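Local coordinates for SVP1-like protein 2 (Kluyveromyces lactis, PDB 4EXV), which probably binds phosphatidylinositol 3-phosphate and 3,5-bisphosphate at membranes through a seven-bladed PROPPIN beta-propeller, at residues E76-K85 / T90-F102. Residues are numbered along the deposited sequence; the frame is centred on the assembly and turned at random.
Sequences ELLHIWDDVK and TRVKLDAAVKDLF
The outer hairpin of a PROPPIN propeller blade, strands 77-82 and 87-93, joins Leu-78 to Val-92, and the chain then crosses to strand 98-104, which begins the next blade. Leu-78 and Val-92 form an antiparallel hydrogen-bonded pair: Leu-78 N donates to Val-92 O (2.8 Å), and Val-92 N returns a bond to Leu-78 O (2.9 Å). Farther along, Ile-80 N meets Thr-90 O almost straight, at 172°. On the face turned to the next blade, Leu-78 packs its CB on Val-92 CB (4.0 Å), while CG, anti to the backbone N (chi1 -176°), carries CD1 to Leu-101 CD2 (4.1 Å); Ile-108 adds to this inter-blade packing. Thr-90 lies alongside Ile-80 with its CG2 methyl, and its OG1 hydrogen-bonds to Arg-91 O from above the carbonyl plane. With an alanine here, Ile-80 would probably lose that methyl neighbour along its flank, and Arg-91 O its hydroxyl partner. The other face carries Leu-77, His-79, Arg-91 and Lys-93. His-79 ND1 is hydrogen-bonded to Asp-88 OD2 and Phe-70 stacks on the ring, together probably holding its rotation. The imidazole turns its edge to the Arg-91 guanidinium, planes 70° apart, with His-79 CE1 over one face toward the rim, 3.5 Å from Arg-91 NH1.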
loop_
_atom_site.group_PDB
_atom_site.type_symbol
_atom_site.label_atom_id
_atom_site.label_comp_id
_atom_site.label_asym_id
_atom_site.label_seq_id
_atom_site.Cartn_x
_atom_site.Cartn_y
_atom_site.Cartn_z
ATOM N N GLU A 76 -2.016 24.426 -5.568
ATOM C CA GLU A 76 -2.555 23.095 -5.861
ATOM C C GLU A 76 -2.230 22.556 -7.271
ATOM O O GLU A 76 -3.062 22.583 -8.192
ATOM C CB GLU A 76 -4.067 23.052 -5.617
ATOM C CG GLU A 76 -4.698 21.664 -5.807
ATOM C CD GLU A 76 -6.167 21.631 -5.388
ATOM O OE1 GLU A 76 -7.053 21.892 -6.242
ATOM O OE2 GLU A 76 -6.436 21.348 -4.195
ATOM N N LEU A 77 -1.011 22.053 -7.415
ATOM C CA LEU A 77 -0.599 21.324 -8.603
ATOM C C LEU A 77 0.462 20.283 -8.233
ATOM O O LEU A 77 0.852 20.167 -7.067
ATOM C CB LEU A 77 -0.073 22.271 -9.682
ATOM C CG LEU A 77 0.719 23.525 -9.280
ATOM C CD1 LEU A 77 1.726 23.270 -8.166
ATOM C CD2 LEU A 77 1.413 24.092 -10.513
ATOM N N LEU A 78 0.938 19.547 -9.232
ATOM C CA LEU A 78 1.780 18.391 -8.984
ATOM C C LEU A 78 3.218 18.611 -9.432
ATOM O O LEU A 78 3.497 18.661 -10.620
ATOM C CB LEU A 78 1.182 17.188 -9.707
ATOM C CG LEU A 78 1.843 15.825 -9.512
ATOM C CD1 LEU A 78 1.875 15.427 -8.037
ATOM C CD2 LEU A 78 1.122 14.784 -10.367
ATOM N N HIS A 79 4.132 18.734 -8.478
ATOM C CA HIS A 79 5.555 18.869 -8.796
ATOM C C HIS A 79 6.249 17.522 -9.011
ATOM O O HIS A 79 6.221 16.646 -8.139
ATOM C CB HIS A 79 6.300 19.596 -7.679
ATOM C CG HIS A 79 5.746 20.951 -7.354
ATOM N ND1 HIS A 79 6.194 22.098 -7.961
ATOM C CD2 HIS A 79 4.798 21.332 -6.465
ATOM C CE1 HIS A 79 5.539 23.136 -7.465
ATOM N NE2 HIS A 79 4.688 22.697 -6.561
ATOM N N ILE A 80 6.890 17.378 -10.165
ATOM C CA ILE A 80 7.785 16.256 -10.428
ATOM C C ILE A 80 9.241 16.704 -10.303
ATOM O O ILE A 80 9.773 17.398 -11.170
ATOM C CB ILE A 80 7.560 15.667 -11.826
ATOM C CG1 ILE A 80 6.099 15.230 -11.988
ATOM C CG2 ILE A 80 8.556 14.529 -12.098
ATOM C CD1 ILE A 80 5.641 14.189 -10.998
ATOM N N TRP A 81 9.867 16.280 -9.216
ATOM C CA TRP A 81 11.192 16.717 -8.824
ATOM C C TRP A 81 12.258 15.771 -9.367
ATOM O O TRP A 81 12.079 14.561 -9.378
ATOM C CB TRP A 81 11.234 16.733 -7.300
ATOM C CG TRP A 81 12.527 17.085 -6.657
ATOM C CD1 TRP A 81 13.418 16.220 -6.085
ATOM C CD2 TRP A 81 13.058 18.401 -6.453
ATOM N NE1 TRP A 81 14.484 16.913 -5.553
ATOM C CE2 TRP A 81 14.287 18.253 -5.764
ATOM C CE3 TRP A 81 12.621 19.690 -6.791
ATOM C CZ2 TRP A 81 15.078 19.342 -5.408
ATOM C CZ3 TRP A 81 13.414 20.772 -6.433
ATOM C CH2 TRP A 81 14.627 20.589 -5.748
ATOM N N ASP A 82 13.364 16.332 -9.839
ATOM C CA ASP A 82 14.529 15.543 -10.236
ATOM C C ASP A 82 15.648 15.928 -9.292
ATOM O O ASP A 82 16.081 17.070 -9.285
ATOM C CB ASP A 82 14.924 15.823 -11.687
ATOM C CG ASP A 82 16.436 15.794 -11.905
ATOM O OD1 ASP A 82 17.044 14.703 -11.845
ATOM O OD2 ASP A 82 17.023 16.871 -12.154
ATOM N N ASP A 83 16.101 14.979 -8.484
ATOM C CA ASP A 83 16.955 15.306 -7.354
ATOM C C ASP A 83 18.416 15.427 -7.774
ATOM O O ASP A 83 19.264 15.887 -6.996
ATOM C CB ASP A 83 16.767 14.298 -6.216
ATOM C CG ASP A 83 17.506 14.699 -4.947
ATOM O OD1 ASP A 83 16.963 15.508 -4.156
ATOM O OD2 ASP A 83 18.635 14.198 -4.730
ATOM N N VAL A 84 18.702 15.028 -9.011
ATOM C CA VAL A 84 20.032 15.246 -9.583
ATOM C C VAL A 84 20.289 16.738 -9.742
ATOM O O VAL A 84 21.122 17.313 -9.032
ATOM C CB VAL A 84 20.203 14.578 -10.962
ATOM C CG1 VAL A 84 21.610 14.814 -11.477
ATOM C CG2 VAL A 84 19.921 13.093 -10.867
ATOM N N LYS A 85 19.549 17.356 -10.662
ATOM C CA LYS A 85 19.691 18.778 -10.954
ATOM C C LYS A 85 18.805 19.693 -10.090
ATOM O O LYS A 85 18.837 20.904 -10.226
ATOM C CB LYS A 85 19.484 19.026 -12.447
ATOM C CG LYS A 85 20.563 18.389 -13.311
ATOM C CD LYS A 85 20.477 18.870 -14.736
ATOM C CE LYS A 85 21.410 18.100 -15.645
ATOM N NZ LYS A 85 21.348 18.613 -17.037
ATOM N N THR A 90 8.555 18.966 -14.322
ATOM C CA THR A 90 7.240 19.398 -14.749
ATOM C C THR A 90 6.386 19.729 -13.548
ATOM O O THR A 90 6.619 19.240 -12.449
ATOM C CB THR A 90 6.519 18.332 -15.597
ATOM O OG1 THR A 90 5.402 18.921 -16.285
ATOM C CG2 THR A 90 6.019 17.215 -14.711
ATOM N N ARG A 91 5.415 20.601 -13.774
ATOM C CA ARG A 91 4.315 20.818 -12.857
ATOM C C ARG A 91 3.060 20.377 -13.620
ATOM O O ARG A 91 3.000 20.516 -14.829
ATOM C CB ARG A 91 4.259 22.290 -12.435
ATOM C CG ARG A 91 5.540 22.799 -11.734
ATOM C CD ARG A 91 5.705 24.327 -11.894
ATOM N NE ARG A 91 6.878 24.870 -11.194
ATOM C CZ ARG A 91 6.827 25.620 -10.084
ATOM N NH1 ARG A 91 5.657 25.936 -9.528
ATOM N NH2 ARG A 91 7.951 26.065 -9.520
ATOM N N VAL A 92 2.086 19.794 -12.934
ATOM C CA VAL A 92 0.885 19.291 -13.597
ATOM C C VAL A 92 -0.345 19.831 -12.885
ATOM O O VAL A 92 -0.514 19.628 -11.681
ATOM C CB VAL A 92 0.841 17.747 -13.611
ATOM C CG1 VAL A 92 -0.557 17.255 -13.945
ATOM C CG2 VAL A 92 1.853 17.193 -14.591
ATOM N N LYS A 93 -1.195 20.527 -13.639
ATOM C CA LYS A 93 -2.305 21.290 -13.060
ATOM C C LYS A 93 -3.401 20.361 -12.538
ATOM O O LYS A 93 -3.874 19.471 -13.255
ATOM C CB LYS A 93 -2.882 22.302 -14.074
ATOM C CG LYS A 93 -1.891 23.354 -14.634
ATOM C CD LYS A 93 -1.239 22.915 -15.967
ATOM C CE LYS A 93 -0.653 24.100 -16.759
ATOM N NZ LYS A 93 -1.612 24.727 -17.745
ATOM N N LEU A 94 -3.807 20.567 -11.290
ATOM C CA LEU A 94 -4.795 19.687 -10.686
ATOM C C LEU A 94 -6.158 20.338 -10.450
ATOM O O LEU A 94 -6.257 21.482 -10.000
ATOM C CB LEU A 94 -4.246 19.075 -9.397
ATOM C CG LEU A 94 -3.225 17.967 -9.671
ATOM C CD1 LEU A 94 -2.752 17.316 -8.382
ATOM C CD2 LEU A 94 -3.801 16.930 -10.642
ATOM N N ASP A 95 -7.205 19.577 -10.746
ATOM C CA ASP A 95 -8.572 20.081 -10.726
ATOM C C ASP A 95 -9.201 20.020 -9.337
ATOM O O ASP A 95 -10.138 20.754 -9.044
ATOM C CB ASP A 95 -9.433 19.291 -11.725
ATOM C CG ASP A 95 -8.748 19.116 -13.083
ATOM O OD1 ASP A 95 -8.885 18.027 -13.687
ATOM O OD2 ASP A 95 -8.071 20.065 -13.546
ATOM N N ALA A 96 -8.688 19.145 -8.482
ATOM C CA ALA A 96 -9.330 18.914 -7.196
ATOM C C ALA A 96 -8.324 18.544 -6.131
ATOM O O ALA A 96 -7.137 18.379 -6.412
ATOM C CB ALA A 96 -10.383 17.826 -7.318
ATOM N N ALA A 97 -8.810 18.416 -4.901
ATOM C CA ALA A 97 -7.980 17.944 -3.800
ATOM C C ALA A 97 -7.533 16.502 -4.049
ATOM O O ALA A 97 -8.283 15.690 -4.613
ATOM C CB ALA A 97 -8.731 18.054 -2.482
ATOM N N VAL A 98 -6.312 16.189 -3.612
ATOM C CA VAL A 98 -5.676 14.896 -3.886
ATOM C C VAL A 98 -5.754 13.896 -2.722
ATOM O O VAL A 98 -5.524 14.258 -1.563
ATOM C CB VAL A 98 -4.210 15.096 -4.288
ATOM C CG1 VAL A 98 -3.511 13.752 -4.438
ATOM C CG2 VAL A 98 -4.143 15.897 -5.570
ATOM N N LYS A 99 -6.076 12.641 -3.043
ATOM C CA LYS A 99 -6.176 11.577 -2.036
ATOM C C LYS A 99 -5.054 10.541 -2.168
ATOM O O LYS A 99 -4.423 10.157 -1.188
ATOM C CB LYS A 99 -7.534 10.861 -2.120
ATOM C CG LYS A 99 -8.749 11.774 -1.973
ATOM C CD LYS A 99 -9.154 12.426 -3.306
ATOM C CE LYS A 99 -9.964 13.715 -3.097
ATOM N NZ LYS A 99 -11.438 13.501 -3.149
ATOM N N ASP A 100 -4.821 10.081 -3.387
ATOM C CA ASP A 100 -3.872 9.008 -3.607
ATOM C C ASP A 100 -2.987 9.345 -4.789
ATOM O O ASP A 100 -3.383 10.090 -5.684
ATOM C CB ASP A 100 -4.599 7.676 -3.837
ATOM C CG ASP A 100 -4.688 6.828 -2.573
ATOM O OD1 ASP A 100 -3.638 6.694 -1.889
ATOM O OD2 ASP A 100 -5.800 6.301 -2.277
ATOM N N LEU A 101 -1.781 8.793 -4.785
ATOM C CA LEU A 101 -0.792 9.140 -5.786
ATOM C C LEU A 101 0.157 7.973 -5.981
ATOM O O LEU A 101 0.696 7.455 -5.011
ATOM C CB LEU A 101 -0.030 10.402 -5.344
ATOM C CG LEU A 101 1.110 10.890 -6.250
ATOM C CD1 LEU A 101 0.647 11.130 -7.699
ATOM C CD2 LEU A 101 1.793 12.131 -5.662
ATOM N N PHE A 102 0.358 7.568 -7.231
ATOM C CA PHE A 102 1.196 6.417 -7.544
ATOM C C PHE A 102 2.136 6.688 -8.727
ATOM O O PHE A 102 1.733 7.246 -9.743
ATOM C CB PHE A 102 0.300 5.224 -7.871
ATOM C CG PHE A 102 -0.740 4.938 -6.821
ATOM C CD1 PHE A 102 -0.471 4.054 -5.779
ATOM C CD2 PHE A 102 -1.985 5.549 -6.872
ATOM C CE1 PHE A 102 -1.412 3.777 -4.815
ATOM C CE2 PHE A 102 -2.942 5.277 -5.903
ATOM C CZ PHE A 102 -2.653 4.385 -4.871
#